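Local coordinates for protein putative metal-dependent hydrolase (Parabacteroides distasonis ATCC 8503, PDB 3KL7) that binds two zinc ions in a metallo-beta-lactamase-type fold and probably acts as a metal-dependent hydrolase, its substrate not being established, at residues 175-180 with 202-207; 66-71 with 119-124. All coordinates share one frame; numbering follows the deposited sequence.

Contact 1. Residues 175-180 with 202-207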
ATOM      1  N   ILE A 175       8.333  -7.995   8.266  1.00 16.43           N
ATOM      2  CA  ILE A 175       7.689  -6.759   7.871  1.00 17.06           C
ATOM      3  C   ILE A 175       7.768  -5.764   9.024  1.00 17.42           C
ATOM      4  O   ILE A 175       7.310  -6.039  10.116  1.00 17.81           O
ATOM      5  CB  ILE A 175       6.228  -6.989   7.450  1.00 17.00           C
ATOM      6  CG1 ILE A 175       6.157  -7.987   6.255  1.00 17.44           C
ATOM      7  CG2 ILE A 175       5.561  -5.672   7.082  1.00 16.96           C
ATOM      8  CD1 ILE A 175       6.783  -7.469   4.925  1.00 15.21           C
ATOM      9  N   ASP A 176       8.400  -4.617   8.779  1.00 17.74           N
ATOM     10  CA  ASP A 176       8.490  -3.552   9.791  1.00 17.39           C
ATOM     11  C   ASP A 176       7.182  -2.745   9.865  1.00 16.05           C
ATOM     12  O   ASP A 176       6.698  -2.432  10.943  1.00 14.75           O
ATOM     13  CB  ASP A 176       9.662  -2.611   9.472  1.00 17.66           C
ATOM     14  CG  ASP A 176      11.019  -3.283   9.644  1.00 19.15           C
ATOM     15  OD1 ASP A 176      11.508  -3.375  10.805  1.00 20.49           O
ATOM     16  OD2 ASP A 176      11.608  -3.707   8.616  1.00 20.21           O
ATOM     17  N   ILE A 177       6.634  -2.408   8.705  1.00 15.90           N
ATOM     18  CA  ILE A 177       5.430  -1.548   8.627  1.00 15.50           C
ATOM     19  C   ILE A 177       4.432  -2.134   7.643  1.00 15.22           C
ATOM     20  O   ILE A 177       4.787  -2.509   6.559  1.00 14.25           O
ATOM     21  CB  ILE A 177       5.784  -0.109   8.155  1.00 15.21           C
ATOM     22  CG1 ILE A 177       6.773   0.558   9.122  1.00 15.24           C
ATOM     23  CG2 ILE A 177       4.476   0.752   8.027  1.00 15.65           C
ATOM     24  CD1 ILE A 177       7.653   1.647   8.487  1.00 14.77           C
ATOM     25  N   ALA A 178       3.175  -2.210   8.035  1.00 16.08           N
ATOM     26  CA  ALA A 178       2.169  -2.780   7.167  1.00 16.60           C
ATOM     27  C   ALA A 178       0.965  -1.912   7.085  1.00 17.05           C
ATOM     28  O   ALA A 178       0.529  -1.346   8.068  1.00 18.32           O
ATOM     29  CB  ALA A 178       1.779  -4.213   7.638  1.00 16.11           C
ATOM     30  N   PHE A 179       0.427  -1.816   5.890  1.00 17.45           N
ATOM     31  CA  PHE A 179      -0.834  -1.185   5.656  1.00 17.64           C
ATOM     32  C   PHE A 179      -1.821  -2.244   5.217  1.00 17.53           C
ATOM     33  O   PHE A 179      -1.637  -2.870   4.185  1.00 18.01           O
ATOM     34  CB  PHE A 179      -0.697  -0.092   4.570  1.00 17.86           C
ATOM     35  CG  PHE A 179       0.208   1.056   4.979  1.00 17.76           C
ATOM     36  CD1 PHE A 179       1.590   0.929   4.898  1.00 18.52           C
ATOM     37  CD2 PHE A 179      -0.320   2.230   5.458  1.00 16.52           C
ATOM     38  CE1 PHE A 179       2.412   1.960   5.283  1.00 18.96           C
ATOM     39  CE2 PHE A 179       0.499   3.260   5.848  1.00 16.98           C
ATOM     40  CZ  PHE A 179       1.863   3.128   5.763  1.00 18.62           C
ATOM     41  N   LEU A 180      -2.866  -2.444   6.020  1.00 17.42           N
ATOM     42  CA  LEU A 180      -3.960  -3.374   5.685  1.00 17.29           C
ATOM     43  C   LEU A 180      -5.274  -2.616   5.491  1.00 17.33           C
ATOM     44  O   LEU A 180      -5.573  -1.666   6.254  1.00 17.34           O
ATOM     45  CB  LEU A 180      -4.135  -4.404   6.802  1.00 16.68           C
ATOM     46  CG  LEU A 180      -2.927  -5.297   7.011  1.00 16.59           C
ATOM     47  CD1 LEU A 180      -3.152  -6.271   8.207  1.00 15.72           C
ATOM     48  CD2 LEU A 180      -2.603  -6.056   5.708  1.00 14.86           C
ATOM     49  N   PRO A 202       3.450  -7.770  11.901  1.00 17.35           N
ATOM     50  CA  PRO A 202       4.222  -6.590  11.608  1.00 17.47           C
ATOM     51  C   PRO A 202       4.491  -5.809  12.888  1.00 17.60           C
ATOM     52  O   PRO A 202       3.684  -5.852  13.825  1.00 17.73           O
ATOM     53  CB  PRO A 202       3.329  -5.806  10.664  1.00 17.50           C
ATOM     54  CG  PRO A 202       1.956  -6.283  10.953  1.00 17.43           C
ATOM     55  CD  PRO A 202       2.102  -7.709  11.335  1.00 17.80           C
ATOM     56  N   LYS A 203       5.625  -5.125  12.946  1.00 16.97           N
ATOM     57  CA  LYS A 203       5.948  -4.360  14.086  1.00 16.61           C
ATOM     58  C   LYS A 203       4.989  -3.171  14.205  1.00 16.36           C
ATOM     59  O   LYS A 203       4.522  -2.861  15.280  1.00 16.31           O
ATOM     60  CB  LYS A 203       7.385  -3.909  14.018  1.00 17.06           C
ATOM     61  CG  LYS A 203       8.388  -5.066  14.168  1.00 18.15           C
ATOM     62  CD  LYS A 203       9.738  -4.688  13.655  1.00 19.97           C
ATOM     63  CE  LYS A 203      10.782  -5.732  13.996  1.00 21.50           C
ATOM     64  NZ  LYS A 203      12.007  -5.537  13.149  1.00 24.80           N
ATOM     65  N   ILE A 204       4.693  -2.533  13.080  1.00 16.17           N
ATOM     66  CA  ILE A 204       3.809  -1.370  13.056  1.00 16.21           C
ATOM     67  C   ILE A 204       2.710  -1.595  12.055  1.00 15.93           C
ATOM     68  O   ILE A 204       2.976  -2.025  10.950  1.00 16.04           O
ATOM     69  CB  ILE A 204       4.598  -0.095  12.700  1.00 16.03           C
ATOM     70  CG1 ILE A 204       5.501   0.281  13.876  1.00 16.80           C
ATOM     71  CG2 ILE A 204       3.637   1.064  12.351  1.00 15.83           C
ATOM     72  CD1 ILE A 204       6.706   1.021  13.496  1.00 19.32           C
ATOM     73  N   LEU A 205       1.456  -1.322  12.453  1.00 15.99           N
ATOM     74  CA  LEU A 205       0.306  -1.561  11.566  1.00 15.39           C
ATOM     75  C   LEU A 205      -0.512  -0.310  11.403  1.00 15.91           C
ATOM     76  O   LEU A 205      -1.054   0.206  12.370  1.00 16.19           O
ATOM     77  CB  LEU A 205      -0.599  -2.703  12.119  1.00 14.92           C
ATOM     78  CG  LEU A 205      -1.956  -2.953  11.349  1.00 13.79           C
ATOM     79  CD1 LEU A 205      -1.693  -3.505   9.983  1.00 13.38           C
ATOM     80  CD2 LEU A 205      -2.899  -3.898  12.121  1.00 11.90           C
ATOM     81  N   TYR A 206      -0.608   0.172  10.170  1.00 16.21           N
ATOM     82  CA  TYR A 206      -1.514   1.268   9.837  1.00 16.46           C
ATOM     83  C   TYR A 206      -2.749   0.712   9.117  1.00 16.29           C
ATOM     84  O   TYR A 206      -2.671   0.371   7.923  1.00 16.26           O
ATOM     85  CB  TYR A 206      -0.843   2.273   8.878  1.00 16.73           C
ATOM     86  CG  TYR A 206       0.283   3.113   9.474  1.00 17.27           C
ATOM     87  CD1 TYR A 206       0.013   4.279  10.149  1.00 17.98           C
ATOM     88  CD2 TYR A 206       1.617   2.740   9.317  1.00 17.49           C
ATOM     89  CE1 TYR A 206       1.033   5.050  10.682  1.00 17.84           C
ATOM     90  CE2 TYR A 206       2.637   3.504   9.840  1.00 17.68           C
ATOM     91  CZ  TYR A 206       2.340   4.658  10.521  1.00 17.74           C
ATOM     92  OH  TYR A 206       3.355   5.425  11.047  1.00 16.87           O
ATOM     93  N   PRO A 207      -3.894   0.631   9.815  1.00 15.33           N
ATOM     94  CA  PRO A 207      -5.083   0.384   9.037  1.00 15.41           C
ATOM     95  C   PRO A 207      -5.289   1.493   8.004  1.00 15.52           C
ATOM     96  O   PRO A 207      -5.157   2.679   8.329  1.00 14.80           O
ATOM     97  CB  PRO A 207      -6.204   0.424  10.086  1.00 15.26           C
ATOM     98  CG  PRO A 207      -5.622   1.041  11.255  1.00 15.33           C
ATOM     99  CD  PRO A 207      -4.189   0.725  11.240  1.00 15.14           C
TER
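Residues 177-180 and 204-207 run side by side as parallel strands, their axes 4.8 Å apart at closest approach and 23° from exact alignment, with Ile177 level with Ile204 and Phe179 level with Tyr206. Three firm backbone bonds hold this register: Ile204 N to Asp176 O, Ala178 N to Ile204 O, and Tyr206 N to Ala178 O, the last of 2.8 Å. Weak ones follow at both ends, from Lys203 N to Ile175 O and from Leu180 N to Tyr206 O. The strands are the two arms of a beta-alpha-beta unit, linked through helix 190-200, in the C-terminal sheet of the metallo-beta-lactamase fold. On the face carrying Phe179 and Tyr206 the two rings project the same way with planes only 10° apart, yet slid so far that they barely overlap; the rim of Phe179 lies against the near side of Tyr206, with Phe179 CE2 3.5 Å from Tyr206 CB. Ile177 CG2, anti to the backbone N, reaches the edge of the Tyr206 ring in its plane, 3.7 Å from Tyr206 CD2. Across the sheet, on the side facing helix 190-200, Leu180 CD1 and Leu205 CD1 touch at 3.6 Å where the two side chains cross at about a right angle, and Ala178 CB rests against Pro202 CB. Where the strands begin, the extended chain of Lys203 brings NZ to Asp176 OD1 at 3.2 Å, from above the carboxylate plane; Asp176 OD2 accepts a bond from Arg156 N.

Contact 2. Residues 66-71 with 119-124; sequences ADIILI and ISYMKI
Ile68 CD1 is the point on which three side chains of the 119-124 segment converge: Ile119 CG2 at 3.8 Å, the phenol end of Tyr121, and the terminal methyl of selenomethionine Met122. The contact joins the two sheets of the metallo-beta-lactamase sandwich, strand 68-71 from one and the approach to strand 123-128 from the other. No hydrogen bond crosses it, and the backbones stay well apart, with Ile68 CA 9.5 Å from Ile119 CA. Ile68 and Met122 reach toward each other tip to tip, and the 3.4 Å between Ile68 CD1 and Met122 CE is tighter than usual for two carbons. Leu70 approaches the same methyl less closely, its CD2 lying 4.2 Å from Met122 CE. The Met122 side chain sets out with CG opposite the backbone N (chi1 -178°) and runs straight until it bends at chi3, 74°, which turns CE toward the two aliphatic side chains. A type I turn from Ile119 to Met122, closed by the bond from Met122 N to Ile119 O, reverses the chain here, and within it Ile119 CG2 lies over one face of the Tyr121 ring, offset toward the rim, while His47 stacks on that ring as well. Further out, Ile49 touches both Ile68 and Met122, and Ile95 borders Ile68 and Leu70. Asp67, next to Ile68 in sequence, directs its carboxylate elsewhere, with OD1 in a salt bridge to Lys89 and OD2 bonded to Ser48 N; its CB lies 3.6 Å from Tyr121 OH.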
ATOM      1  N   ALA A  66       6.931  12.787  -8.654  1.00 16.29           N
ATOM      2  CA  ALA A  66       7.225  11.392  -8.360  1.00 16.27           C
ATOM      3  C   ALA A  66       8.450  10.881  -9.115  1.00 16.08           C
ATOM      4  O   ALA A  66       8.560  11.041 -10.326  1.00 16.28           O
ATOM      5  CB  ALA A  66       6.017  10.526  -8.704  1.00 15.80           C
ATOM      6  N   ASP A  67       9.365  10.272  -8.393  1.00 16.26           N
ATOM      7  CA  ASP A  67      10.388   9.453  -9.017  1.00 16.55           C
ATOM      8  C   ASP A  67       9.772   8.099  -9.368  1.00 16.07           C
ATOM      9  O   ASP A  67      10.158   7.458 -10.354  1.00 16.12           O
ATOM     10  CB  ASP A  67      11.566   9.258  -8.075  1.00 17.02           C
ATOM     11  CG  ASP A  67      12.372  10.533  -7.878  1.00 17.92           C
ATOM     12  OD1 ASP A  67      13.099  10.916  -8.805  1.00 18.74           O
ATOM     13  OD2 ASP A  67      12.277  11.146  -6.786  1.00 19.37           O
ATOM     14  N   ILE A  68       8.803   7.680  -8.564  1.00 15.59           N
ATOM     15  CA  ILE A  68       8.160   6.401  -8.741  1.00 15.70           C
ATOM     16  C   ILE A  68       6.691   6.485  -8.417  1.00 16.14           C
ATOM     17  O   ILE A  68       6.317   7.100  -7.418  1.00 16.35           O
ATOM     18  CB  ILE A  68       8.792   5.326  -7.814  1.00 15.92           C
ATOM     19  CG1 ILE A  68      10.289   5.181  -8.133  1.00 16.50           C
ATOM     20  CG2 ILE A  68       8.061   3.958  -7.978  1.00 12.97           C
ATOM     21  CD1 ILE A  68      11.014   4.259  -7.189  1.00 19.22           C
ATOM     22  N   ILE A  69       5.852   5.857  -9.265  1.00 16.16           N
ATOM     23  CA  ILE A  69       4.419   5.705  -8.981  1.00 16.20           C
ATOM     24  C   ILE A  69       4.069   4.231  -8.965  1.00 17.14           C
ATOM     25  O   ILE A  69       4.291   3.511  -9.941  1.00 18.00           O
ATOM     26  CB  ILE A  69       3.522   6.459 -10.026  1.00 16.42           C
ATOM     27  CG1 ILE A  69       3.894   7.970 -10.054  1.00 14.69           C
ATOM     28  CG2 ILE A  69       1.968   6.238  -9.703  1.00 13.83           C
ATOM     29  CD1 ILE A  69       3.275   8.747 -11.183  1.00 12.25           C
ATOM     30  N   LEU A  70       3.545   3.783  -7.838  1.00 17.77           N
ATOM     31  CA  LEU A  70       3.135   2.397  -7.646  1.00 18.08           C
ATOM     32  C   LEU A  70       1.608   2.297  -7.755  1.00 16.98           C
ATOM     33  O   LEU A  70       0.898   2.967  -7.013  1.00 16.80           O
ATOM     34  CB  LEU A  70       3.509   1.944  -6.235  1.00 19.03           C
ATOM     35  CG  LEU A  70       4.669   1.031  -6.017  1.00 21.88           C
ATOM     36  CD1 LEU A  70       4.558  -0.216  -6.919  1.00 22.12           C
ATOM     37  CD2 LEU A  70       5.953   1.779  -6.269  1.00 24.59           C
ATOM     38  N   ILE A  71       1.114   1.454  -8.640  1.00 15.96           N
ATOM     39  CA  ILE A  71      -0.324   1.157  -8.678  1.00 16.03           C
ATOM     40  C   ILE A  71      -0.595  -0.287  -8.257  1.00 16.55           C
ATOM     41  O   ILE A  71      -0.035  -1.229  -8.841  1.00 17.33           O
ATOM     42  CB  ILE A  71      -0.926   1.369 -10.066  1.00 15.30           C
ATOM     43  CG1 ILE A  71      -0.568   2.749 -10.603  1.00 14.89           C
ATOM     44  CG2 ILE A  71      -2.454   1.184 -10.009  1.00 15.35           C
ATOM     45  CD1 ILE A  71      -0.882   3.883  -9.639  1.00 16.05           C
ATOM     46  N   ILE A 119      15.500  -0.651  -9.072  1.00 18.39           N
ATOM     47  CA  ILE A 119      15.650   0.646  -8.377  1.00 18.83           C
ATOM     48  C   ILE A 119      16.622   0.425  -7.237  1.00 18.30           C
ATOM     49  O   ILE A 119      16.333  -0.330  -6.313  1.00 17.81           O
ATOM     50  CB  ILE A 119      14.320   1.162  -7.775  1.00 19.45           C
ATOM     51  CG1 ILE A 119      13.179   1.034  -8.769  1.00 20.79           C
ATOM     52  CG2 ILE A 119      14.473   2.635  -7.340  1.00 21.16           C
ATOM     53  CD1 ILE A 119      13.514   1.587 -10.103  1.00 23.82           C
ATOM     54  N   SER A 120      17.765   1.095  -7.288  1.00 18.06           N
ATOM     55  CA  SER A 120      18.861   0.783  -6.382  1.00 18.47           C
ATOM     56  C   SER A 120      18.552   1.094  -4.925  1.00 18.72           C
ATOM     57  O   SER A 120      19.186   0.543  -4.039  1.00 19.32           O
ATOM     58  CB  SER A 120      20.122   1.520  -6.799  1.00 18.21           C
ATOM     59  OG  SER A 120      19.974   2.912  -6.601  1.00 19.57           O
ATOM     60  N   TYR A 121      17.575   1.976  -4.683  1.00 18.74           N
ATOM     61  CA  TYR A 121      17.247   2.418  -3.321  1.00 18.84           C
ATOM     62  C   TYR A 121      15.948   1.809  -2.785  1.00 18.72           C
ATOM     63  O   TYR A 121      15.543   2.104  -1.660  1.00 18.99           O
ATOM     64  CB  TYR A 121      17.165   3.959  -3.259  1.00 18.88           C
ATOM     65  CG  TYR A 121      16.149   4.578  -4.187  1.00 19.08           C
ATOM     66  CD1 TYR A 121      14.802   4.655  -3.827  1.00 19.16           C
ATOM     67  CD2 TYR A 121      16.534   5.115  -5.420  1.00 19.57           C
ATOM     68  CE1 TYR A 121      13.838   5.241  -4.695  1.00 20.06           C
ATOM     69  CE2 TYR A 121      15.583   5.704  -6.297  1.00 19.63           C
ATOM     70  CZ  TYR A 121      14.242   5.759  -5.921  1.00 20.65           C
ATOM     71  OH  TYR A 121      13.299   6.331  -6.772  1.00 21.94           O
HETATM   72  N   MSE A 122      15.296   0.964  -3.579  1.00 18.10           N
HETATM   73  CA  MSE A 122      14.012   0.401  -3.167  1.00 17.49           C
HETATM   74  C   MSE A 122      13.694  -0.873  -3.903  1.00 17.70           C
HETATM   75  O   MSE A 122      13.358  -0.842  -5.097  1.00 17.82           O
HETATM   76  CB  MSE A 122      12.881   1.401  -3.402  1.00 16.54           C
HETATM   77  CG  MSE A 122      11.522   0.872  -2.944  1.00 15.75           C
HETATM   78 SE   MSE A 122      10.091   2.048  -3.294  0.75  8.84          SE
HETATM   79  CE  MSE A 122       9.972   1.786  -5.183  1.00 12.52           C
ATOM     80  N   LYS A 123      13.786  -2.005  -3.188  1.00 17.58           N
ATOM     81  CA  LYS A 123      13.437  -3.297  -3.750  1.00 17.10           C
ATOM     82  C   LYS A 123      11.951  -3.429  -3.679  1.00 16.99           C
ATOM     83  O   LYS A 123      11.342  -3.018  -2.696  1.00 16.57           O
ATOM     84  CB  LYS A 123      14.117  -4.438  -2.963  1.00 17.00           C
ATOM     85  CG  LYS A 123      13.691  -5.839  -3.398  1.00 17.65           C
ATOM     86  CD  LYS A 123      14.534  -6.932  -2.731  1.00 17.29           C
ATOM     87  CE  LYS A 123      14.141  -7.121  -1.262  1.00 17.53           C
ATOM     88  NZ  LYS A 123      14.753  -8.334  -0.663  1.00 16.91           N
ATOM     89  N   ILE A 124      11.351  -3.980  -4.733  1.00 17.17           N
ATOM     90  CA  ILE A 124       9.902  -4.209  -4.761  1.00 17.17           C
ATOM     91  C   ILE A 124       9.613  -5.682  -4.922  1.00 17.01           C
ATOM     92  O   ILE A 124      10.199  -6.346  -5.764  1.00 16.85           O
ATOM     93  CB  ILE A 124       9.200  -3.479  -5.959  1.00 17.17           C
ATOM     94  CG1 ILE A 124       9.644  -2.027  -6.074  1.00 17.54           C
ATOM     95  CG2 ILE A 124       7.716  -3.532  -5.799  1.00 17.18           C
ATOM     96  CD1 ILE A 124       9.080  -1.315  -7.336  1.00 16.19           C
TER

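In the fold
From the N terminus, four strands of the first sheet precede strand 68-71; the chain then passes through helix 81-87, strand 93-96 and helix 98-104 before 119-124 closes contact 2 between the sheets. Strand 123-128, already part of the second sheet, is followed there by 146-152 and 155-159, and then by 177-181; helix 190-200 carries the chain back to 204-208, closing contact 1 within that sheet. The two loops follow in series, neither nested nor crossed. Contact 2 packs sheet against sheet, whereas contact 1 pairs neighbouring strands. Their centres lie 19 Å apart. Zinc ligands His73 and His209 closely follow 66-71 and 202-207.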